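Local atomic coordinates of beta 1-3 glucanase (Clostridium beijerinckii NCIMB 8052, PDB entry 5H4E), a protein that probably hydrolyses the beta-1,3-glucosidic bonds of glucans, as a bacterial beta-1,3-glucanase domain of glycoside hydrolase family GH64. Residues L148-T153 and S359-A364; Y162-V167 and K367-N372; H224-Y229 and D327-Y332; Y229-Y234 and H274-T279. All coordinates share one frame; numbering follows the deposited sequence.

Contact 1 of 4, residues L148-T153 and S359-A364; sequences LWINTT and STLHVA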
loop_
_atom_site.group_PDB
_atom_site.type_symbol
_atom_site.label_atom_id
_atom_site.label_comp_id
_atom_site.label_asym_id
_atom_site.label_seq_id
_atom_site.Cartn_x
_atom_site.Cartn_y
_atom_site.Cartn_z
ATOM N N LEU A 148 8.324 14.895 2.983
ATOM C CA LEU A 148 8.295 13.693 2.157
ATOM C C LEU A 148 7.768 12.516 2.969
ATOM O O LEU A 148 8.149 12.340 4.122
ATOM C CB LEU A 148 9.694 13.393 1.613
ATOM C CG LEU A 148 9.933 12.214 0.666
ATOM C CD1 LEU A 148 11.150 12.536 -0.183
ATOM C CD2 LEU A 148 10.166 10.946 1.445
ATOM N N TRP A 149 6.891 11.723 2.353
ATOM C CA TRP A 149 6.418 10.462 2.922
ATOM C C TRP A 149 6.860 9.366 1.983
ATOM O O TRP A 149 6.715 9.515 0.782
ATOM C CB TRP A 149 4.890 10.414 3.043
ATOM C CG TRP A 149 4.289 11.256 4.117
ATOM C CD1 TRP A 149 3.737 10.820 5.299
ATOM C CD2 TRP A 149 4.147 12.680 4.110
ATOM N NE1 TRP A 149 3.273 11.888 6.023
ATOM C CE2 TRP A 149 3.514 13.042 5.321
ATOM C CE3 TRP A 149 4.501 13.685 3.206
ATOM C CZ2 TRP A 149 3.223 14.368 5.645
ATOM C CZ3 TRP A 149 4.217 15.008 3.535
ATOM C CH2 TRP A 149 3.580 15.333 4.743
ATOM N N ILE A 150 7.397 8.274 2.504
ATOM C CA ILE A 150 7.752 7.167 1.633
ATOM C C ILE A 150 7.509 5.875 2.401
ATOM O O ILE A 150 7.690 5.835 3.622
ATOM C CB ILE A 150 9.219 7.289 1.124
ATOM C CG1 ILE A 150 9.571 6.127 0.194
ATOM C CG2 ILE A 150 10.215 7.400 2.299
ATOM C CD1 ILE A 150 10.827 6.364 -0.627
ATOM N N ASN A 151 7.024 4.838 1.718
ATOM C CA ASN A 151 6.739 3.585 2.422
ATOM C C ASN A 151 6.803 2.356 1.521
ATOM O O ASN A 151 6.535 2.440 0.314
ATOM C CB ASN A 151 5.350 3.640 3.102
ATOM C CG ASN A 151 4.216 3.890 2.113
ATOM O OD1 ASN A 151 3.905 5.034 1.795
ATOM N ND2 ASN A 151 3.592 2.814 1.621
ATOM N N THR A 152 7.185 1.230 2.121
ATOM C CA THR A 152 6.908 -0.080 1.534
ATOM C C THR A 152 5.426 -0.372 1.717
ATOM O O THR A 152 4.760 0.249 2.557
ATOM C CB THR A 152 7.710 -1.204 2.199
ATOM O OG1 THR A 152 7.266 -1.386 3.554
ATOM C CG2 THR A 152 9.199 -0.906 2.192
ATOM N N THR A 153 4.889 -1.329 0.970
ATOM C CA THR A 153 3.491 -1.650 1.180
ATOM C C THR A 153 3.203 -3.129 0.976
ATOM O O THR A 153 3.636 -3.718 -0.017
ATOM C CB THR A 153 2.581 -0.814 0.247
ATOM O OG1 THR A 153 1.225 -1.237 0.402
ATOM C CG2 THR A 153 2.996 -0.956 -1.224
ATOM N N SER A 359 4.428 1.301 7.733
ATOM C CA SER A 359 5.827 1.445 7.365
ATOM C C SER A 359 6.144 2.854 6.869
ATOM O O SER A 359 7.191 3.081 6.254
ATOM C CB SER A 359 6.163 0.426 6.274
ATOM O OG SER A 359 5.243 0.586 5.201
ATOM N N THR A 360 5.239 3.801 7.109
ATOM C CA THR A 360 5.445 5.148 6.582
ATOM C C THR A 360 6.623 5.834 7.252
ATOM O O THR A 360 6.668 5.944 8.472
ATOM C CB THR A 360 4.204 6.050 6.753
ATOM O OG1 THR A 360 3.142 5.571 5.917
ATOM C CG2 THR A 360 4.546 7.498 6.330
ATOM N N LEU A 361 7.570 6.270 6.431
ATOM C CA LEU A 361 8.659 7.153 6.845
ATOM C C LEU A 361 8.306 8.575 6.431
ATOM O O LEU A 361 7.754 8.790 5.353
ATOM C CB LEU A 361 9.988 6.729 6.201
ATOM C CG LEU A 361 10.487 5.317 6.523
ATOM C CD1 LEU A 361 11.226 4.732 5.333
ATOM C CD2 LEU A 361 11.394 5.353 7.725
ATOM N N HIS A 362 8.629 9.548 7.279
ATOM C CA HIS A 362 8.281 10.935 6.991
ATOM C C HIS A 362 9.263 11.906 7.628
ATOM O O HIS A 362 9.650 11.729 8.786
ATOM C CB HIS A 362 6.867 11.237 7.483
ATOM C CG HIS A 362 6.559 12.698 7.586
ATOM N ND1 HIS A 362 6.512 13.532 6.488
ATOM C CD2 HIS A 362 6.264 13.470 8.660
ATOM C CE1 HIS A 362 6.212 14.757 6.882
ATOM N NE2 HIS A 362 6.055 14.746 8.194
ATOM N N VAL A 363 9.660 12.926 6.871
ATOM C CA VAL A 363 10.456 14.019 7.426
ATOM C C VAL A 363 10.277 15.286 6.588
ATOM O O VAL A 363 10.072 15.232 5.368
ATOM C CB VAL A 363 11.961 13.660 7.513
ATOM C CG1 VAL A 363 12.594 13.682 6.134
ATOM C CG2 VAL A 363 12.692 14.621 8.467
ATOM N N ALA A 364 10.347 16.430 7.256
ATOM C CA ALA A 364 10.102 17.712 6.605
ATOM C C ALA A 364 11.166 18.013 5.564
ATOM O O ALA A 364 10.885 18.615 4.524
ATOM C CB ALA A 364 10.064 18.833 7.644
HETATM O O HOH W 1 8.906 1.750 4.392
#
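Leu148 with Val363 and Ile150 with Leu361 are the hydrogen-bonded pairs that join the short strand 361-363 antiparallel to strand 148-151. Among the backbone bonds, Leu148 N donates to Val363 O (3.0 Å) and Leu361 N to Ile150 O (2.8 Å); each is returned, by Val363 N to Leu148 O and by Ile150 N to Leu361 O. Between these pairs, Trp149 and His362 form a non-hydrogen-bonded pair whose side chains run alongside each other on one face of the sheet, with the rings stacked. The imidazole makes an offset stack with the six-membered indole ring, centroids 4.0 Å apart and planes at 21°, and His362 CE1 comes within 3.3 Å of Trp149 CZ2. Thr360 CG2 reaches the indole edge at Trp149 CD1 (3.6 Å). On the other sheet face, Ile150 CG2 packs against Leu361 CB. Polar side chains act at both ends. With its CG anti to the backbone N (chi1 164°), His362 turns ND1 onto Leu148 O (3.1 Å), approaching from above the carbonyl plane, whereas Val363 N meets that oxygen in the plane. Ser359 OG donates to Thr152 O (2.7 Å), and Asn151 ND2, also bonded to Glu140, grips the same oxygen from the opposite face. A water bridges Thr152 N and Ser359 O. Two carbonyl oxygens thus each take two donors, and a stack plus a bond from ND1, consistent with a hydrogen on that nitrogen, fix the imidazole's rotation.

Contact 2 of 4, residues Y162-V167 and K367-N372; sequences YNIQLV and KYAIIN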
loop_
_atom_site.group_PDB
_atom_site.type_symbol
_atom_site.label_atom_id
_atom_site.label_comp_id
_atom_site.label_asym_id
_atom_site.label_seq_id
_atom_site.Cartn_x
_atom_site.Cartn_y
_atom_site.Cartn_z
ATOM N N TYR A 162 11.714 -6.251 1.181
ATOM C CA TYR A 162 12.372 -4.968 0.935
ATOM C C TYR A 162 12.081 -3.989 2.063
ATOM O O TYR A 162 11.136 -4.159 2.830
ATOM C CB TYR A 162 11.976 -4.378 -0.438
ATOM C CG TYR A 162 10.581 -3.779 -0.586
ATOM C CD1 TYR A 162 10.402 -2.519 -1.135
ATOM C CD2 TYR A 162 9.436 -4.503 -0.233
ATOM C CE1 TYR A 162 9.118 -1.982 -1.310
ATOM C CE2 TYR A 162 8.163 -3.972 -0.399
ATOM C CZ TYR A 162 8.011 -2.716 -0.935
ATOM O OH TYR A 162 6.732 -2.188 -1.101
ATOM N N ASN A 163 12.959 -3.011 2.206
ATOM C CA ASN A 163 12.831 -2.059 3.294
ATOM C C ASN A 163 13.432 -0.767 2.809
ATOM O O ASN A 163 14.182 -0.760 1.822
ATOM C CB ASN A 163 13.516 -2.576 4.582
ATOM C CG ASN A 163 15.028 -2.756 4.440
ATOM O OD1 ASN A 163 15.800 -1.793 4.492
ATOM N ND2 ASN A 163 15.458 -4.000 4.303
ATOM N N ILE A 164 13.095 0.330 3.476
ATOM C CA ILE A 164 13.547 1.627 3.031
ATOM C C ILE A 164 14.181 2.352 4.207
ATOM O O ILE A 164 13.647 2.333 5.320
ATOM C CB ILE A 164 12.370 2.458 2.437
ATOM C CG1 ILE A 164 11.736 1.706 1.254
ATOM C CG2 ILE A 164 12.830 3.891 2.052
ATOM C CD1 ILE A 164 10.423 2.314 0.773
ATOM N N GLN A 165 15.327 2.967 3.952
ATOM C CA GLN A 165 15.945 3.869 4.921
ATOM C C GLN A 165 15.775 5.304 4.463
ATOM O O GLN A 165 16.267 5.670 3.404
ATOM C CB GLN A 165 17.431 3.555 5.094
ATOM C CG GLN A 165 18.172 4.576 5.983
ATOM C CD GLN A 165 19.683 4.373 5.966
ATOM O OE1 GLN A 165 20.211 3.646 5.124
ATOM N NE2 GLN A 165 20.382 5.002 6.911
ATOM N N LEU A 166 15.094 6.124 5.257
ATOM C CA LEU A 166 14.927 7.523 4.903
ATOM C C LEU A 166 15.832 8.367 5.781
ATOM O O LEU A 166 15.827 8.227 7.016
ATOM C CB LEU A 166 13.462 7.981 5.061
ATOM C CG LEU A 166 13.235 9.485 4.840
ATOM C CD1 LEU A 166 13.621 9.900 3.409
ATOM C CD2 LEU A 166 11.789 9.902 5.151
ATOM N N VAL A 167 16.602 9.237 5.137
ATOM C CA VAL A 167 17.577 10.063 5.832
ATOM C C VAL A 167 17.263 11.533 5.593
ATOM O O VAL A 167 17.213 11.991 4.442
ATOM C CB VAL A 167 19.023 9.759 5.357
ATOM C CG1 VAL A 167 20.032 10.683 6.064
ATOM C CG2 VAL A 167 19.360 8.283 5.582
ATOM N N LYS A 367 16.731 14.214 2.619
ATOM C CA LYS A 367 18.001 14.252 1.894
ATOM C C LYS A 367 18.059 13.123 0.875
ATOM O O LYS A 367 18.207 13.358 -0.329
ATOM C CB LYS A 367 19.169 14.135 2.871
ATOM C CG LYS A 367 20.539 14.392 2.274
ATOM C CD LYS A 367 21.592 14.226 3.360
ATOM C CE LYS A 367 22.979 14.586 2.874
ATOM N NZ LYS A 367 23.888 14.827 4.038
ATOM N N TYR A 368 17.932 11.891 1.356
ATOM C CA TYR A 368 17.884 10.750 0.449
ATOM C C TYR A 368 17.227 9.552 1.120
ATOM O O TYR A 368 17.071 9.525 2.347
ATOM C CB TYR A 368 19.296 10.378 -0.046
ATOM C CG TYR A 368 20.219 9.844 1.034
ATOM C CD1 TYR A 368 21.096 10.692 1.709
ATOM C CD2 TYR A 368 20.233 8.490 1.364
ATOM C CE1 TYR A 368 21.942 10.215 2.688
ATOM C CE2 TYR A 368 21.077 8.004 2.359
ATOM C CZ TYR A 368 21.929 8.876 3.009
ATOM O OH TYR A 368 22.773 8.405 3.990
ATOM N N ALA A 369 16.860 8.559 0.306
ATOM C CA ALA A 369 16.411 7.268 0.827
ATOM C C ALA A 369 17.153 6.133 0.144
ATOM O O ALA A 369 17.529 6.236 -1.025
ATOM C CB ALA A 369 14.883 7.092 0.655
ATOM N N ILE A 370 17.399 5.065 0.895
ATOM C CA ILE A 370 17.934 3.835 0.322
ATOM C C ILE A 370 16.816 2.806 0.198
ATOM O O ILE A 370 16.139 2.509 1.185
ATOM C CB ILE A 370 19.055 3.202 1.181
ATOM C CG1 ILE A 370 20.199 4.189 1.468
ATOM C CG2 ILE A 370 19.541 1.908 0.530
ATOM C CD1 ILE A 370 20.928 4.654 0.257
ATOM N N ILE A 371 16.620 2.257 -0.995
ATOM C CA ILE A 371 15.623 1.207 -1.143
ATOM C C ILE A 371 16.345 -0.123 -1.275
ATOM O O ILE A 371 16.970 -0.433 -2.291
ATOM C CB ILE A 371 14.693 1.485 -2.315
ATOM C CG1 ILE A 371 14.095 2.889 -2.124
ATOM C CG2 ILE A 371 13.573 0.442 -2.373
ATOM C CD1 ILE A 371 13.330 3.403 -3.307
ATOM N N ASN A 372 16.276 -0.876 -0.185
ATOM C CA ASN A 372 16.961 -2.144 -0.045
ATOM C C ASN A 372 16.107 -3.278 -0.559
ATOM O O ASN A 372 15.151 -3.670 0.096
ATOM C CB ASN A 372 17.309 -2.396 1.422
ATOM C CG ASN A 372 18.348 -1.437 1.942
ATOM O OD1 ASN A 372 19.500 -1.442 1.492
ATOM N ND2 ASN A 372 17.954 -0.602 2.889
HETATM O O HOH W 2 19.766 0.865 4.669
#
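A classic beta bulge, in which Lys367 and Tyr368 both face Val167, lies at one end of the paired segments of antiparallel strands 162-168 and 366-374 in a five-stranded mixed sheet. Val167 O accepts from both residues, Lys367 N at 2.9 Å and Tyr368 N at 3.2 Å. Beyond the bulge the pairing is regular: Gln165 and Ile370 exchange backbone bonds, as do Asn163 and Asn372. The last two also meet through their amides, Asn372 ND2 donating to Asn163 OD1 (2.9 Å) with the amide planes 39° apart and the bond well bent. A water links Asn372 ND2 to Gln165 OE1; the NE2 of that glutamine is bonded to Asn173. On this same face the phenol of Tyr368, with CG set between the backbone N and the carbonyl carbon (chi1 67°), stands beside Val167: Val167 CB sits 3.9 Å from the ring centroid, over the face, and CG2 lies 3.7 Å from Tyr368 CE2. On the opposite face the side chains that meet are aliphatic, Ala369 CB touching both Ile164 CG2 and Leu166 CD1 at 4.1 Å. That face packs on Leu361 of strand 361-363 through Ile164 and Leu166, while strands 173-177 and 9-16 flank this pair on either side, with 86-92 beyond 9-16.

Contact 3 of 4, residues H224-Y229 and D327-Y332; sequences HYFDSY and DAPANY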
loop_
_atom_site.group_PDB
_atom_site.type_symbol
_atom_site.label_atom_id
_atom_site.label_comp_id
_atom_site.label_asym_id
_atom_site.label_seq_id
_atom_site.Cartn_x
_atom_site.Cartn_y
_atom_site.Cartn_z
ATOM N N HIS A 224 -17.244 -13.896 3.238
ATOM C CA HIS A 224 -18.043 -13.453 4.373
ATOM C C HIS A 224 -17.297 -13.572 5.701
ATOM O O HIS A 224 -17.913 -13.604 6.759
ATOM C CB HIS A 224 -19.347 -14.248 4.410
ATOM C CG HIS A 224 -20.157 -14.094 3.165
ATOM N ND1 HIS A 224 -20.884 -12.956 2.892
ATOM C CD2 HIS A 224 -20.310 -14.907 2.093
ATOM C CE1 HIS A 224 -21.465 -13.081 1.713
ATOM N NE2 HIS A 224 -21.139 -14.259 1.211
ATOM N N TYR A 225 -15.970 -13.606 5.629
ATOM C CA TYR A 225 -15.121 -13.857 6.792
ATOM C C TYR A 225 -15.419 -12.922 7.973
ATOM O O TYR A 225 -15.433 -13.355 9.119
ATOM C CB TYR A 225 -13.645 -13.745 6.389
ATOM C CG TYR A 225 -12.658 -13.974 7.524
ATOM C CD1 TYR A 225 -12.543 -15.213 8.138
ATOM C CD2 TYR A 225 -11.827 -12.945 7.957
ATOM C CE1 TYR A 225 -11.640 -15.420 9.184
ATOM C CE2 TYR A 225 -10.924 -13.144 8.987
ATOM C CZ TYR A 225 -10.833 -14.368 9.593
ATOM O OH TYR A 225 -9.932 -14.540 10.616
ATOM N N PHE A 226 -15.674 -11.649 7.702
ATOM C CA PHE A 226 -15.873 -10.697 8.790
ATOM C C PHE A 226 -17.334 -10.477 9.183
ATOM O O PHE A 226 -17.609 -9.738 10.115
ATOM C CB PHE A 226 -15.267 -9.342 8.432
ATOM C CG PHE A 226 -13.798 -9.223 8.755
ATOM C CD1 PHE A 226 -13.379 -8.954 10.050
ATOM C CD2 PHE A 226 -12.844 -9.348 7.757
ATOM C CE1 PHE A 226 -12.028 -8.831 10.351
ATOM C CE2 PHE A 226 -11.498 -9.234 8.057
ATOM C CZ PHE A 226 -11.091 -8.978 9.356
ATOM N N ASP A 227 -18.258 -11.110 8.469
ATOM C CA ASP A 227 -19.681 -10.764 8.560
ATOM C C ASP A 227 -20.292 -10.876 9.963
ATOM O O ASP A 227 -20.973 -9.959 10.418
ATOM C CB ASP A 227 -20.491 -11.637 7.602
ATOM C CG ASP A 227 -20.333 -11.215 6.152
ATOM O OD1 ASP A 227 -19.321 -10.557 5.827
ATOM O OD2 ASP A 227 -21.234 -11.531 5.350
ATOM N N SER A 228 -20.079 -12.004 10.624
ATOM C CA SER A 228 -20.677 -12.197 11.943
ATOM C C SER A 228 -20.142 -11.171 12.945
ATOM O O SER A 228 -20.897 -10.654 13.777
ATOM C CB SER A 228 -20.428 -13.606 12.456
ATOM O OG SER A 228 -20.926 -13.712 13.785
ATOM N N TYR A 229 -18.848 -10.865 12.844
ATOM C CA TYR A 229 -18.206 -9.905 13.750
ATOM C C TYR A 229 -18.775 -8.529 13.479
ATOM O O TYR A 229 -19.140 -7.809 14.409
ATOM C CB TYR A 229 -16.678 -9.936 13.576
ATOM C CG TYR A 229 -15.859 -8.945 14.406
ATOM C CD1 TYR A 229 -16.077 -8.785 15.776
ATOM C CD2 TYR A 229 -14.840 -8.198 13.816
ATOM C CE1 TYR A 229 -15.311 -7.896 16.528
ATOM C CE2 TYR A 229 -14.068 -7.307 14.564
ATOM C CZ TYR A 229 -14.311 -7.165 15.923
ATOM O OH TYR A 229 -13.564 -6.280 16.682
ATOM N N ASP A 327 -8.265 -12.239 18.467
ATOM C CA ASP A 327 -9.234 -13.271 18.125
ATOM C C ASP A 327 -9.733 -13.095 16.702
ATOM O O ASP A 327 -9.670 -12.001 16.140
ATOM C CB ASP A 327 -10.415 -13.267 19.103
ATOM C CG ASP A 327 -11.236 -14.562 19.032
ATOM O OD1 ASP A 327 -10.777 -15.532 18.370
ATOM O OD2 ASP A 327 -12.332 -14.616 19.637
ATOM N N ALA A 328 -10.222 -14.193 16.131
ATOM C CA ALA A 328 -10.783 -14.204 14.788
ATOM C C ALA A 328 -12.228 -13.705 14.804
ATOM O O ALA A 328 -12.947 -13.907 15.788
ATOM C CB ALA A 328 -10.708 -15.615 14.209
ATOM N N PRO A 329 -12.669 -13.049 13.722
ATOM C CA PRO A 329 -11.907 -12.747 12.508
ATOM C C PRO A 329 -10.988 -11.546 12.689
ATOM O O PRO A 329 -11.360 -10.559 13.312
ATOM C CB PRO A 329 -13.001 -12.431 11.491
ATOM C CG PRO A 329 -14.066 -11.795 12.308
ATOM C CD PRO A 329 -14.058 -12.561 13.622
ATOM N N ALA A 330 -9.795 -11.630 12.114
ATOM C CA ALA A 330 -8.893 -10.488 12.086
ATOM C C ALA A 330 -8.066 -10.585 10.819
ATOM O O ALA A 330 -8.078 -11.621 10.151
ATOM C CB ALA A 330 -8.003 -10.474 13.320
ATOM N N ASN A 331 -7.342 -9.527 10.488
ATOM C CA ASN A 331 -6.522 -9.568 9.274
ATOM C C ASN A 331 -5.180 -10.236 9.575
ATOM O O ASN A 331 -4.173 -9.569 9.794
ATOM C CB ASN A 331 -6.332 -8.165 8.702
ATOM C CG ASN A 331 -5.852 -8.187 7.272
ATOM O OD1 ASN A 331 -5.067 -9.048 6.905
ATOM N ND2 ASN A 331 -6.332 -7.245 6.453
ATOM N N TYR A 332 -5.177 -11.563 9.595
ATOM C CA TYR A 332 -3.965 -12.306 9.960
ATOM C C TYR A 332 -2.854 -12.188 8.918
ATOM O O TYR A 332 -1.674 -12.344 9.233
ATOM C CB TYR A 332 -4.322 -13.773 10.219
ATOM C CG TYR A 332 -5.067 -13.914 11.530
ATOM C CD1 TYR A 332 -4.384 -13.809 12.742
ATOM C CD2 TYR A 332 -6.445 -14.085 11.563
ATOM C CE1 TYR A 332 -5.045 -13.918 13.955
ATOM C CE2 TYR A 332 -7.126 -14.212 12.787
ATOM C CZ TYR A 332 -6.412 -14.116 13.974
ATOM O OH TYR A 332 -7.043 -14.233 15.198
#
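Pro329, joined to Ala328 by a cis peptide bond, wedges its ring among Tyr225, Phe226 and Tyr229. Its CB meets two ring faces: it stands 3.6 Å from the centroid of the Tyr225 ring, over the face and nearest to CE2, and 4.2 Å from the centroid of the Phe226 ring, also over a face. CG moves on to the helix start, 3.4 Å from Tyr229 CB and 3.7 Å from Phe226 CD1. CD, where the ring closes on the backbone, is 3.7 Å from Tyr229 CB. The Tyr225 ring is carried across the loop by an extended side chain (chi1 179°), which brings its hydroxyl close to Pro329 CA. There Ala330 N donates to Tyr225 OH at a long 3.3 Å, and the same oxygen lies in the plane of the Tyr332 ring, at its edge. Outside the two segments, Phe197 and Phe216 meet the Tyr225 ring edge-to-face, and the Tyr229 ring stacks on His310. Each segment leads into a helix: a type I turn from His224 to Asp227 precedes helix 227-236, and an inverse gamma turn centred on Asn331, whose OD1 caps Ala334 N, precedes helix 332-339. A proline wedged among aromatic rings by CH-pi contacts here joins the start of helix 227-236 to the loop leading into helix 332-339.

Contact 4 of 4, residues Y229-Y234 and H274-T279; sequences YINDVY and HGKPST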
loop_
_atom_site.group_PDB
_atom_site.type_symbol
_atom_site.label_atom_id
_atom_site.label_comp_id
_atom_site.label_asym_id
_atom_site.label_seq_id
_atom_site.Cartn_x
_atom_site.Cartn_y
_atom_site.Cartn_z
ATOM N N TYR A 229 -18.848 -10.865 12.844
ATOM C CA TYR A 229 -18.206 -9.905 13.750
ATOM C C TYR A 229 -18.775 -8.529 13.479
ATOM O O TYR A 229 -19.140 -7.809 14.409
ATOM C CB TYR A 229 -16.678 -9.936 13.576
ATOM C CG TYR A 229 -15.859 -8.945 14.406
ATOM C CD1 TYR A 229 -16.077 -8.785 15.776
ATOM C CD2 TYR A 229 -14.840 -8.198 13.816
ATOM C CE1 TYR A 229 -15.311 -7.896 16.528
ATOM C CE2 TYR A 229 -14.068 -7.307 14.564
ATOM C CZ TYR A 229 -14.311 -7.165 15.923
ATOM O OH TYR A 229 -13.564 -6.280 16.682
ATOM N N ILE A 230 -18.882 -8.170 12.201
ATOM C CA ILE A 230 -19.492 -6.900 11.821
ATOM C C ILE A 230 -20.906 -6.788 12.389
ATOM O O ILE A 230 -21.268 -5.765 12.966
ATOM C CB ILE A 230 -19.526 -6.736 10.276
ATOM C CG1 ILE A 230 -18.118 -6.450 9.751
ATOM C CG2 ILE A 230 -20.441 -5.598 9.875
ATOM C CD1 ILE A 230 -17.957 -6.760 8.290
ATOM N N ASN A 231 -21.683 -7.856 12.234
ATOM C CA ASN A 231 -23.042 -7.920 12.767
ATOM C C ASN A 231 -23.075 -7.710 14.280
ATOM O O ASN A 231 -23.873 -6.905 14.770
ATOM C CB ASN A 231 -23.702 -9.259 12.408
ATOM C CG ASN A 231 -24.105 -9.340 10.934
ATOM O OD1 ASN A 231 -24.391 -8.327 10.312
ATOM N ND2 ASN A 231 -24.138 -10.554 10.385
ATOM N N ASP A 232 -22.203 -8.418 15.005
ATOM C CA ASP A 232 -22.150 -8.310 16.469
ATOM C C ASP A 232 -21.848 -6.885 16.883
ATOM O O ASP A 232 -22.484 -6.338 17.790
ATOM C CB ASP A 232 -21.085 -9.241 17.067
ATOM C CG ASP A 232 -21.464 -10.697 16.983
ATOM O OD1 ASP A 232 -22.658 -10.986 16.777
ATOM O OD2 ASP A 232 -20.568 -11.550 17.141
ATOM N N VAL A 233 -20.863 -6.293 16.208
ATOM C CA VAL A 233 -20.403 -4.950 16.529
ATOM C C VAL A 233 -21.479 -3.899 16.261
ATOM O O VAL A 233 -21.733 -3.029 17.103
ATOM C CB VAL A 233 -19.103 -4.602 15.739
ATOM C CG1 VAL A 233 -18.821 -3.102 15.781
ATOM C CG2 VAL A 233 -17.929 -5.394 16.299
ATOM N N TYR A 234 -22.128 -3.972 15.102
ATOM C CA TYR A 234 -23.230 -3.038 14.841
ATOM C C TYR A 234 -24.430 -3.228 15.795
ATOM O O TYR A 234 -25.084 -2.257 16.183
ATOM C CB TYR A 234 -23.677 -3.152 13.387
ATOM C CG TYR A 234 -22.971 -2.165 12.500
ATOM C CD1 TYR A 234 -21.576 -2.127 12.434
ATOM C CD2 TYR A 234 -23.687 -1.249 11.741
ATOM C CE1 TYR A 234 -20.918 -1.206 11.610
ATOM C CE2 TYR A 234 -23.042 -0.330 10.923
ATOM C CZ TYR A 234 -21.665 -0.313 10.860
ATOM O OH TYR A 234 -21.043 0.604 10.045
ATOM N N HIS A 274 -22.105 5.753 6.385
ATOM C CA HIS A 274 -23.376 5.370 5.784
ATOM C C HIS A 274 -23.450 3.892 5.440
ATOM O O HIS A 274 -22.972 3.457 4.400
ATOM C CB HIS A 274 -23.630 6.222 4.541
ATOM C CG HIS A 274 -23.741 7.681 4.843
ATOM N ND1 HIS A 274 -24.914 8.263 5.271
ATOM C CD2 HIS A 274 -22.818 8.671 4.818
ATOM C CE1 HIS A 274 -24.714 9.551 5.482
ATOM N NE2 HIS A 274 -23.451 9.825 5.215
ATOM N N GLY A 275 -24.053 3.113 6.329
ATOM C CA GLY A 275 -24.242 1.699 6.085
ATOM C C GLY A 275 -23.389 0.796 6.953
ATOM O O GLY A 275 -22.570 1.252 7.765
ATOM N N LYS A 276 -23.610 -0.502 6.780
ATOM C CA LYS A 276 -22.861 -1.535 7.470
ATOM C C LYS A 276 -21.890 -2.186 6.483
ATOM O O LYS A 276 -22.303 -2.616 5.400
ATOM C CB LYS A 276 -23.810 -2.567 8.069
ATOM C CG LYS A 276 -23.117 -3.756 8.674
ATOM C CD LYS A 276 -24.080 -4.643 9.449
ATOM C CE LYS A 276 -25.047 -5.355 8.535
ATOM N NZ LYS A 276 -25.976 -6.200 9.333
ATOM N N PRO A 277 -20.595 -2.246 6.841
ATOM C CA PRO A 277 -19.579 -2.690 5.869
ATOM C C PRO A 277 -19.648 -4.174 5.503
ATOM O O PRO A 277 -20.058 -5.004 6.315
ATOM C CB PRO A 277 -18.255 -2.378 6.579
ATOM C CG PRO A 277 -18.585 -2.420 8.034
ATOM C CD PRO A 277 -20.006 -1.908 8.152
ATOM N N SER A 278 -19.257 -4.493 4.272
ATOM C CA SER A 278 -19.027 -5.870 3.880
ATOM C C SER A 278 -17.651 -6.307 4.355
ATOM O O SER A 278 -16.850 -5.484 4.822
ATOM C CB SER A 278 -19.114 -6.023 2.364
ATOM O OG SER A 278 -18.103 -5.234 1.750
ATOM N N THR A 279 -17.378 -7.594 4.210
ATOM C CA THR A 279 -16.050 -8.135 4.459
ATOM C C THR A 279 -15.026 -7.465 3.536
ATOM O O THR A 279 -13.902 -7.167 3.954
ATOM C CB THR A 279 -16.055 -9.680 4.291
ATOM O OG1 THR A 279 -16.609 -10.275 5.475
ATOM C CG2 THR A 279 -14.655 -10.245 4.085
#
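Helix 227-236 runs past the loop 274-279 with Ile230 CA 7.3 Å from Pro277 CA and Tyr234 CA 7.5 Å from Lys276 CA, so residues one turn apart on the helix face the loop together. The loop connects strand 271-273 to helix 279-284, with Ser278 as the N-cap, and the contact is helix-on-loop packing. The aliphatic part of Lys276 lies over the face of Tyr234 and against Ile230. Its CG sits 4.0 Å from the centroid of the Tyr234 ring, over the middle of one face, and presses on Ile230 CG2 at 3.5 Å, tight for two carbons. A bend further out (chi3 69°) takes NZ across Asn231, where it donates to OD1 (2.8 Å), approaching a little tilted from the carbonyl plane. Ile230 CD1 extends along the loop to Pro277 O (3.4 Å), and Ile230 also packs on Phe307 of helix 294-309. Pro277 CD meets the oxygen end of the tyrosine, 3.3 Å from Tyr234 OH. Gly275 adopts a positive phi (110°), a conformation in which a beta carbon would run into the carbonyl oxygen of His274, and turns its carbonyl to the helix. Tyr234 OH donates to that Gly275 O at 2.8 Å, in the carbonyl plane and on a lone pair.

In the fold
The four contacts fall into two touching pairs. Contacts 1 and 2 have centres about 9 Å apart and meet where Tyr162 OH lies 2.9 Å from Thr153 N, a probable hydrogen bond; strands 361-363 and 366-374 follow each other in the chain, so one C-terminal run serves two sheets. Contacts 3 and 4, centres about 11 Å apart, share Tyr229 and helix 227-236, and Thr279 OG1 lies 2.8 Å from both Asp227 OD1 and Phe226 N. The pairs stand well apart, with centres of contacts 1 and 3 about 29 Å and of contacts 2 and 4 about 39 Å from each other. This is consistent with the two-lobed GH64 fold, whose broad groove probably receives the glucan.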